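Local coordinates for protein dermonecrotic toxin (Pasteurella multocida, PDB 2EBF) that acts as a dermonecrotic toxin that is a potent mitogen and induces bone resorption, and carries a thiol-protease-like catalytic triad in this C-terminal region, at residues Q584-L589 with Q691-I696. Sequence-based numbering, arbitrary orientation.
Sequences QSRLPL and QLDTTI
A bidentate, end-on salt bridge ties helix 583-591 of the C3 domain to the loop between strands 676-681 and 697-700, joining Arg-586 to Asp-693. Arg-586 NH1 donates to Asp-693 OD1 at 2.9 Å, with an N-H...O angle of 173°. Beside it, Arg-586 NH2 reaches Asp-693 OD2 at 2.8 Å, and that bond is nearly as straight. Both oxygens accept through their syn lone pairs, and the guanidinium and carboxylate planes lie only 6° apart, an arrangement that should restrain rotation of either group. The extended chain from CG to NE carries the NH1/NH2 end of the guanidinium to the loop. Thr-694 adds a loose van der Waals contact, its methyl CG2 lying obliquely to the guanidinium, 4.1 Å from Arg-586 NH1. On the loop side, Asp-693 OD1 also takes a weak bond from Thr-694 N, while OD2 has a further weak bond from His-684 NE2. The buried arginine has two more carboxylate partners, Glu-707 at NH2 and Glu-583 at NH1, and its side chain touches Leu-697 and Leu-699. Three acids around one guanidinium would be expected to stabilise its positive charge. The coplanar, doubly bonded geometry is that of a classic end-on arginine-aspartate pair, here linking a helix to a loop that leads into an edge strand of the antiparallel sheet.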
# COMPACT_ATOMS: atom_id res chain seq x y z
N GLN A 584 4.60 -15.15 -40.68
CA GLN A 584 3.19 -15.39 -40.39
C GLN A 584 2.83 -15.11 -38.93
O GLN A 584 1.88 -14.39 -38.65
CB GLN A 584 2.78 -16.82 -40.80
CG GLN A 584 1.28 -17.10 -40.59
CD GLN A 584 0.83 -18.44 -41.16
OE1 GLN A 584 -0.21 -18.52 -41.83
NE2 GLN A 584 1.59 -19.50 -40.90
N SER A 585 3.60 -15.68 -38.00
CA SER A 585 3.35 -15.49 -36.56
C SER A 585 3.59 -14.04 -36.13
O SER A 585 2.90 -13.53 -35.24
CB SER A 585 4.20 -16.45 -35.72
OG SER A 585 5.59 -16.14 -35.78
N ARG A 586 4.55 -13.38 -36.77
CA ARG A 586 4.87 -11.99 -36.46
C ARG A 586 3.85 -10.97 -36.97
O ARG A 586 3.80 -9.84 -36.47
CB ARG A 586 6.25 -11.63 -37.00
CG ARG A 586 7.40 -12.42 -36.39
CD ARG A 586 8.72 -12.06 -37.07
NE ARG A 586 9.83 -12.92 -36.65
CZ ARG A 586 10.53 -13.71 -37.45
NH1 ARG A 586 10.26 -13.77 -38.76
NH2 ARG A 586 11.52 -14.44 -36.96
N LEU A 587 3.04 -11.33 -37.97
CA LEU A 587 2.12 -10.35 -38.56
C LEU A 587 1.17 -9.68 -37.55
O LEU A 587 1.09 -8.45 -37.52
CB LEU A 587 1.36 -10.93 -39.77
CG LEU A 587 0.49 -9.96 -40.58
CD1 LEU A 587 1.33 -8.85 -41.20
CD2 LEU A 587 -0.25 -10.72 -41.65
N PRO A 588 0.47 -10.47 -36.71
CA PRO A 588 -0.36 -9.85 -35.66
C PRO A 588 0.37 -8.81 -34.80
O PRO A 588 -0.19 -7.76 -34.50
CB PRO A 588 -0.80 -11.04 -34.81
CG PRO A 588 -0.83 -12.17 -35.78
CD PRO A 588 0.35 -11.94 -36.68
N LEU A 589 1.61 -9.10 -34.42
CA LEU A 589 2.39 -8.19 -33.59
C LEU A 589 2.58 -6.85 -34.28
O LEU A 589 2.56 -5.81 -33.64
CB LEU A 589 3.76 -8.80 -33.22
CG LEU A 589 3.76 -10.21 -32.63
CD1 LEU A 589 5.19 -10.68 -32.36
CD2 LEU A 589 2.91 -10.30 -31.37
N GLN A 691 13.98 -22.36 -40.78
CA GLN A 691 14.81 -22.57 -41.98
C GLN A 691 14.62 -21.56 -43.10
O GLN A 691 15.58 -21.19 -43.77
CB GLN A 691 14.62 -24.00 -42.53
CG GLN A 691 15.66 -25.00 -42.03
CD GLN A 691 17.09 -24.55 -42.29
OE1 GLN A 691 17.80 -24.15 -41.37
NE2 GLN A 691 17.51 -24.61 -43.55
N LEU A 692 13.39 -21.12 -43.31
CA LEU A 692 13.10 -20.20 -44.40
C LEU A 692 12.84 -18.76 -43.93
O LEU A 692 12.15 -17.99 -44.60
CB LEU A 692 11.96 -20.74 -45.27
CG LEU A 692 10.63 -21.15 -44.63
CD1 LEU A 692 9.57 -20.07 -44.85
CD2 LEU A 692 10.15 -22.48 -45.23
N ASP A 693 13.42 -18.40 -42.78
CA ASP A 693 13.15 -17.10 -42.17
C ASP A 693 13.74 -15.95 -42.99
O ASP A 693 14.77 -16.11 -43.66
CB ASP A 693 13.67 -17.04 -40.73
CG ASP A 693 12.91 -16.04 -39.88
OD1 ASP A 693 11.98 -15.39 -40.39
OD2 ASP A 693 13.24 -15.89 -38.68
N THR A 694 13.06 -14.81 -42.94
CA THR A 694 13.52 -13.55 -43.52
C THR A 694 14.91 -13.17 -42.97
O THR A 694 15.23 -13.51 -41.83
CB THR A 694 12.49 -12.42 -43.23
OG1 THR A 694 12.83 -11.25 -43.97
CG2 THR A 694 12.43 -12.07 -41.74
N THR A 695 15.71 -12.47 -43.77
CA THR A 695 17.05 -12.03 -43.34
C THR A 695 17.03 -10.79 -42.46
O THR A 695 17.95 -10.57 -41.68
CB THR A 695 17.96 -11.72 -44.55
OG1 THR A 695 17.27 -10.84 -45.44
CG2 THR A 695 18.34 -13.00 -45.29
N ILE A 696 16.00 -9.96 -42.59
CA ILE A 696 15.90 -8.73 -41.81
C ILE A 696 14.67 -8.81 -40.92
O ILE A 696 13.54 -8.88 -41.42
CB ILE A 696 15.83 -7.46 -42.71
CG1 ILE A 696 17.03 -7.38 -43.66
CG2 ILE A 696 15.70 -6.18 -41.86
CD1 ILE A 696 16.82 -6.42 -44.83